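Bifunctional endomannanase/endoglucanase (Caldanaerobius polysaccharolyticus, PDB 3W0K) probably hydrolyses internal beta-linkages of mannans and cellulose-type glucans, using a family 5 glycoside hydrolase beta/alpha barrel. Local coordinates at residues K3-Q9 against G287-F293; F259-N263 against G295-I299. One frame throughout, in Å; residues are numbered along the deposited sequence.

In the fold
Contact 1 joins strand 4-7 to strand 287-290, the first and eighth strands of the parallel barrel, closing it; most of its residues are buried, its centre about 8 Å from the centre of the chain. Contact 2 lies farther out, at about 13 Å, partly buried, where the loop following strand 254-259 meets the loop following strand 287-290. The two, centres about 10 Å apart, touch through backbone, Trp291 N to Phe259 O and Phe293 O to Ile299 N, both probable hydrogen bonds. Contact 1 combines strand bonds with aromatic pairs, whereas contact 2 has no direct hydrogen bond and rests on rings and a proline, with a water between the backbones bound weakly on one side.

Contact 1: K3-Q9 against G287-F293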
loop_
_atom_site.group_PDB
_atom_site.type_symbol
_atom_site.label_atom_id
_atom_site.label_comp_id
_atom_site.label_asym_id
_atom_site.label_seq_id
_atom_site.Cartn_x
_atom_site.Cartn_y
_atom_site.Cartn_z
ATOM N N LYS A 3 -2.799 -4.980 12.252
ATOM C CA LYS A 3 -3.657 -4.270 11.309
ATOM C C LYS A 3 -4.040 -5.102 10.093
ATOM O O LYS A 3 -3.175 -5.533 9.325
ATOM C CB LYS A 3 -2.970 -2.977 10.867
ATOM C CG LYS A 3 -2.858 -1.952 11.979
ATOM C CD LYS A 3 -1.898 -0.833 11.619
ATOM C CE LYS A 3 -1.926 0.265 12.672
ATOM N NZ LYS A 3 -1.540 -0.230 14.024
ATOM N N TYR A 4 -5.343 -5.300 9.912
ATOM C CA TYR A 4 -5.865 -6.074 8.788
ATOM C C TYR A 4 -6.936 -5.277 8.070
ATOM O O TYR A 4 -7.901 -4.819 8.684
ATOM C CB TYR A 4 -6.472 -7.389 9.274
ATOM C CG TYR A 4 -5.502 -8.260 10.020
ATOM C CD1 TYR A 4 -4.546 -9.008 9.339
ATOM C CD2 TYR A 4 -5.528 -8.325 11.410
ATOM C CE1 TYR A 4 -3.634 -9.803 10.027
ATOM C CE2 TYR A 4 -4.624 -9.114 12.107
ATOM C CZ TYR A 4 -3.683 -9.848 11.412
ATOM O OH TYR A 4 -2.796 -10.629 12.106
ATOM N N GLY A 5 -6.787 -5.128 6.762
ATOM C CA GLY A 5 -7.780 -4.369 6.039
ATOM C C GLY A 5 -7.641 -4.328 4.539
ATOM O O GLY A 5 -7.208 -5.293 3.900
ATOM N N PHE A 6 -8.008 -3.177 3.985
ATOM C CA PHE A 6 -8.002 -2.968 2.547
ATOM C C PHE A 6 -7.563 -1.567 2.165
ATOM O O PHE A 6 -7.636 -0.630 2.969
ATOM C CB PHE A 6 -9.428 -3.137 1.996
ATOM C CG PHE A 6 -10.030 -4.490 2.238
ATOM C CD1 PHE A 6 -9.989 -5.466 1.249
ATOM C CD2 PHE A 6 -10.627 -4.793 3.457
ATOM C CE1 PHE A 6 -10.533 -6.727 1.472
ATOM C CE2 PHE A 6 -11.175 -6.052 3.694
ATOM C CZ PHE A 6 -11.127 -7.023 2.696
ATOM N N ASN A 7 -7.095 -1.437 0.929
ATOM C CA ASN A 7 -6.742 -0.135 0.383
ATOM C C ASN A 7 -8.014 0.333 -0.330
ATOM O O ASN A 7 -8.766 -0.487 -0.871
ATOM C CB ASN A 7 -5.643 -0.248 -0.677
ATOM C CG ASN A 7 -4.264 -0.437 -0.093
ATOM O OD1 ASN A 7 -3.454 0.489 -0.095
ATOM N ND2 ASN A 7 -3.958 -1.657 0.339
ATOM N N PHE A 8 -8.269 1.636 -0.299
ATOM C CA PHE A 8 -9.414 2.217 -0.987
ATOM C C PHE A 8 -8.883 3.313 -1.892
ATOM O O PHE A 8 -8.015 4.091 -1.497
ATOM C CB PHE A 8 -10.460 2.743 -0.004
ATOM C CG PHE A 8 -11.338 1.664 0.569
ATOM C CD1 PHE A 8 -12.389 1.140 -0.178
ATOM C CD2 PHE A 8 -11.100 1.158 1.843
ATOM C CE1 PHE A 8 -13.193 0.126 0.336
ATOM C CE2 PHE A 8 -11.895 0.144 2.369
ATOM C CZ PHE A 8 -12.947 -0.373 1.610
ATOM N N GLN A 9 -9.403 3.352 -3.114
ATOM C CA GLN A 9 -8.959 4.286 -4.136
ATOM C C GLN A 9 -9.818 5.544 -4.324
ATOM O O GLN A 9 -9.869 6.111 -5.420
ATOM C CB GLN A 9 -8.820 3.514 -5.457
ATOM C CG GLN A 9 -7.682 2.461 -5.478
ATOM C CD GLN A 9 -7.932 1.228 -4.602
ATOM O OE1 GLN A 9 -7.023 0.744 -3.918
ATOM N NE2 GLN A 9 -9.146 0.702 -4.646
ATOM N N GLY A 287 0.489 -8.098 9.798
ATOM C CA GLY A 287 -0.808 -7.601 9.388
ATOM C C GLY A 287 -0.722 -7.443 7.879
ATOM O O GLY A 287 0.377 -7.385 7.313
ATOM N N TYR A 288 -1.868 -7.356 7.218
ATOM C CA TYR A 288 -1.888 -7.225 5.765
ATOM C C TYR A 288 -3.118 -6.489 5.259
ATOM O O TYR A 288 -4.180 -6.539 5.878
ATOM C CB TYR A 288 -1.775 -8.608 5.102
ATOM C CG TYR A 288 -2.644 -9.681 5.725
ATOM C CD1 TYR A 288 -3.990 -9.802 5.388
ATOM C CD2 TYR A 288 -2.109 -10.588 6.639
ATOM C CE1 TYR A 288 -4.786 -10.804 5.945
ATOM C CE2 TYR A 288 -2.895 -11.596 7.202
ATOM C CZ TYR A 288 -4.229 -11.695 6.849
ATOM O OH TYR A 288 -5.004 -12.693 7.392
ATOM N N SER A 289 -2.957 -5.800 4.132
ATOM C CA SER A 289 -4.031 -5.023 3.524
ATOM C C SER A 289 -4.143 -5.347 2.034
ATOM O O SER A 289 -3.199 -5.128 1.275
ATOM C CB SER A 289 -3.750 -3.529 3.719
ATOM O OG SER A 289 -4.810 -2.726 3.234
ATOM N N LEU A 290 -5.291 -5.882 1.627
ATOM C CA LEU A 290 -5.531 -6.245 0.230
ATOM C C LEU A 290 -5.643 -4.973 -0.614
ATOM O O LEU A 290 -6.176 -3.959 -0.148
ATOM C CB LEU A 290 -6.812 -7.082 0.120
ATOM C CG LEU A 290 -6.951 -7.993 -1.103
ATOM C CD1 LEU A 290 -5.924 -9.116 -1.050
ATOM C CD2 LEU A 290 -8.353 -8.570 -1.149
ATOM N N TRP A 291 -5.149 -5.021 -1.849
ATOM C CA TRP A 291 -5.180 -3.839 -2.713
ATOM C C TRP A 291 -6.576 -3.279 -3.001
ATOM O O TRP A 291 -6.756 -2.065 -3.028
ATOM C CB TRP A 291 -4.402 -4.078 -4.012
ATOM C CG TRP A 291 -4.461 -2.901 -4.947
ATOM C CD1 TRP A 291 -4.918 -2.903 -6.231
ATOM C CD2 TRP A 291 -4.104 -1.543 -4.649
ATOM N NE1 TRP A 291 -4.877 -1.629 -6.753
ATOM C CE2 TRP A 291 -4.382 -0.777 -5.801
ATOM C CE3 TRP A 291 -3.582 -0.898 -3.518
ATOM C CZ2 TRP A 291 -4.156 0.604 -5.857
ATOM C CZ3 TRP A 291 -3.357 0.478 -3.573
ATOM C CH2 TRP A 291 -3.645 1.211 -4.736
ATOM N N ASN A 292 -7.552 -4.150 -3.241
ATOM C CA ASN A 292 -8.922 -3.688 -3.495
ATOM C C ASN A 292 -9.894 -4.379 -2.548
ATOM O O ASN A 292 -9.592 -5.443 -1.995
ATOM C CB ASN A 292 -9.406 -4.054 -4.910
ATOM C CG ASN A 292 -8.715 -3.290 -6.018
ATOM O OD1 ASN A 292 -8.617 -3.789 -7.137
ATOM N ND2 ASN A 292 -8.297 -2.060 -5.745
ATOM N N PHE A 293 -11.041 -3.738 -2.332
ATOM C CA PHE A 293 -12.128 -4.327 -1.559
ATOM C C PHE A 293 -13.019 -4.751 -2.730
ATOM O O PHE A 293 -13.260 -5.936 -2.950
ATOM C CB PHE A 293 -12.835 -3.294 -0.680
ATOM C CG PHE A 293 -14.075 -3.821 -0.027
ATOM C CD1 PHE A 293 -13.996 -4.832 0.924
ATOM C CD2 PHE A 293 -15.330 -3.351 -0.406
ATOM C CE1 PHE A 293 -15.151 -5.373 1.488
ATOM C CE2 PHE A 293 -16.492 -3.884 0.150
ATOM C CZ PHE A 293 -16.399 -4.900 1.100
HETATM O O HOH W 1 -10.682 -0.874 -2.803
#
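Tyr4 and Tyr288 meet edge-to-face at the N-terminal end of the seam that closes the TIM barrel, where strand 4-7 runs beside strand 287-290. Three backbone bonds establish the parallel pairing: Gly5 N donates to Tyr288 O at 3.1 Å, Leu290 N to Gly5 O, and Asn7 N to Leu290 O at 2.9 Å. Tyr288 has CG between its backbone N and carbonyl carbon (chi1 44°), which brings its ring face under Tyr4; CD1 of Tyr4 sits 3.6 Å above the centre of the Tyr288 ring, with the planes at 69°. The hydroxyls reach the C-terminal region, Tyr288 OH to Leu325 O and Tyr4 OH to Val330 N. Replacing Tyr288 with an alanine would probably leave the Tyr4 edge without its ring face and Leu325 O without its hydroxyl partner. Farther along, Phe293 points its edge at Phe6, CD1 of Phe293 lying 3.8 Å above the centre of the Phe6 ring, while Phe8 packs on Phe293 CB; helix 25-33 covers this cluster through Ala27 and Leu31.

Asn7 can be followed outward. Its CB lies 3.2 Å from Trp291 O, its CG 3.5 Å from Trp291 CE3, and its OD1 meets the indole edge at CZ3, 3.5 Å away, while accepting from Arg40 NH1. ND2 donates to Leu290 O at 3.2 Å, nearly straight at 169° but from well above the carbonyl plane, and also to Gly257 O. Leu290 O is thus gripped twice by one residue. The Trp291 side chain also borders a bound Tris molecule, probably from the crystallisation liquor. The seam pairs aromatic packing under helix 25-33 with a buried amide whose OD1 and ND2 both have partners, which is likely to keep Asn7 from turning.

Contact 2: F259-N263 against G295-I299; sequences FGCFN and GPFGI
Phe262 and Phe297 bring their CA atoms to 5.1 Å, yet the two irregular backbones share no direct hydrogen bond. Both belong to loops that follow barrel strands, at the C-terminal end where family 5 enzymes carry their active site, and 295-299 holds a type I beta turn closed by Gly298 N to Gly295 O. The turn presents Pro296 and Phe297 to the other loop. Phe297 lays its ring against the Cys261-Phe262 peptide: Phe262 N stands 3.4 Å above one face, offset toward the rim, and the carbonyl carbon C of Gly260 lies near the ring plane at its edge. At Gly260 a side chain would collide with the preceding carbonyl and press on Phe297 CD2.

The Phe262 and Phe297 rings are inclined at 36° and touch from Phe262 CD1 to Phe297 CE1 at 3.5 Å. Pro296 runs alongside, with its CB 3.5 Å from Phe262 CE1. With chi1 at 70°, the Asn263 amide folds back and its OD1 lies 3.5 Å above the centre of the Phe262 ring; ND2 is held by His302 O. Trp291 meets Phe297 edge-to-face, and a bound Tris molecule, probably from the crystallisation liquor, lies about 5 Å from the Phe297 side chain. Between the backbones, Cys261 O receives a CH contact from Phe297 CA at 3.6 Å, and a water accepts from Cys261 N at 2.9 Å and makes a weak bond to Phe297 O.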
loop_
_atom_site.group_PDB
_atom_site.type_symbol
_atom_site.label_atom_id
_atom_site.label_comp_id
_atom_site.label_asym_id
_atom_site.label_seq_id
_atom_site.Cartn_x
_atom_site.Cartn_y
_atom_site.Cartn_z
ATOM N N PHE A 259 -1.210 -6.244 -1.111
ATOM C CA PHE A 259 -1.011 -7.600 -1.599
ATOM C C PHE A 259 -2.261 -8.013 -2.351
ATOM O O PHE A 259 -3.302 -7.354 -2.259
ATOM C CB PHE A 259 -0.651 -8.602 -0.481
ATOM C CG PHE A 259 -1.829 -9.149 0.278
ATOM C CD1 PHE A 259 -2.193 -10.488 0.144
ATOM C CD2 PHE A 259 -2.540 -8.349 1.164
ATOM C CE1 PHE A 259 -3.247 -11.022 0.886
ATOM C CE2 PHE A 259 -3.597 -8.872 1.912
ATOM C CZ PHE A 259 -3.950 -10.212 1.773
ATOM N N GLY A 260 -2.145 -9.062 -3.153
ATOM C CA GLY A 260 -3.301 -9.521 -3.894
ATOM C C GLY A 260 -2.960 -10.058 -5.262
ATOM O O GLY A 260 -1.795 -10.079 -5.668
ATOM N N CYS A 261 -4.002 -10.439 -5.989
ATOM C CA CYS A 261 -3.853 -11.001 -7.320
ATOM C C CYS A 261 -4.856 -10.370 -8.276
ATOM O O CYS A 261 -6.010 -10.134 -7.912
ATOM C CB CYS A 261 -4.089 -12.511 -7.244
ATOM S SG CYS A 261 -3.846 -13.398 -8.785
ATOM N N PHE A 262 -4.406 -10.101 -9.501
ATOM C CA PHE A 262 -5.249 -9.513 -10.538
ATOM C C PHE A 262 -6.312 -10.545 -10.948
ATOM O O PHE A 262 -6.226 -11.715 -10.562
ATOM C CB PHE A 262 -4.377 -9.092 -11.722
ATOM C CG PHE A 262 -5.062 -8.186 -12.708
ATOM C CD1 PHE A 262 -5.839 -7.115 -12.281
ATOM C CD2 PHE A 262 -4.900 -8.391 -14.076
ATOM C CE1 PHE A 262 -6.444 -6.261 -13.200
ATOM C CE2 PHE A 262 -5.501 -7.541 -15.002
ATOM C CZ PHE A 262 -6.273 -6.474 -14.563
ATOM N N ASN A 263 -7.290 -10.125 -11.746
ATOM C CA ASN A 263 -8.389 -11.013 -12.127
ATOM C C ASN A 263 -8.313 -11.808 -13.430
ATOM O O ASN A 263 -9.341 -12.278 -13.925
ATOM C CB ASN A 263 -9.717 -10.249 -12.055
ATOM C CG ASN A 263 -9.859 -9.201 -13.151
ATOM O OD1 ASN A 263 -8.901 -8.881 -13.858
ATOM N ND2 ASN A 263 -11.065 -8.673 -13.301
ATOM N N GLY A 295 -13.252 -4.598 -6.846
ATOM C CA GLY A 295 -12.305 -4.438 -7.935
ATOM C C GLY A 295 -11.557 -5.725 -8.231
ATOM O O GLY A 295 -11.705 -6.706 -7.503
ATOM N N PRO A 296 -10.713 -5.741 -9.277
ATOM C CA PRO A 296 -9.930 -6.914 -9.686
ATOM C C PRO A 296 -9.089 -7.562 -8.587
ATOM O O PRO A 296 -8.975 -8.787 -8.542
ATOM C CB PRO A 296 -9.059 -6.361 -10.812
ATOM C CG PRO A 296 -9.927 -5.305 -11.413
ATOM C CD PRO A 296 -10.471 -4.610 -10.191
ATOM N N PHE A 297 -8.483 -6.744 -7.728
ATOM C CA PHE A 297 -7.658 -7.241 -6.623
ATOM C C PHE A 297 -8.459 -7.351 -5.324
ATOM O O PHE A 297 -7.874 -7.440 -4.239
ATOM C CB PHE A 297 -6.474 -6.297 -6.365
ATOM C CG PHE A 297 -5.373 -6.383 -7.383
ATOM C CD1 PHE A 297 -5.430 -5.638 -8.554
ATOM C CD2 PHE A 297 -4.251 -7.170 -7.141
ATOM C CE1 PHE A 297 -4.379 -5.671 -9.474
ATOM C CE2 PHE A 297 -3.195 -7.212 -8.052
ATOM C CZ PHE A 297 -3.260 -6.459 -9.222
ATOM N N GLY A 298 -9.786 -7.356 -5.426
ATOM C CA GLY A 298 -10.613 -7.417 -4.228
ATOM C C GLY A 298 -11.311 -8.729 -3.922
ATOM O O GLY A 298 -10.987 -9.776 -4.486
ATOM N N ILE A 299 -12.245 -8.672 -2.976
ATOM C CA ILE A 299 -13.017 -9.849 -2.585
ATOM C C ILE A 299 -14.446 -9.788 -3.123
ATOM O O ILE A 299 -15.171 -10.782 -3.079
ATOM C CB ILE A 299 -13.076 -10.045 -1.044
ATOM C CG1 ILE A 299 -13.762 -8.858 -0.364
ATOM C CG2 ILE A 299 -11.682 -10.268 -0.484
ATOM C CD1 ILE A 299 -14.154 -9.125 1.084
HETATM O O HOH W 2 -6.495 -9.893 -4.592
#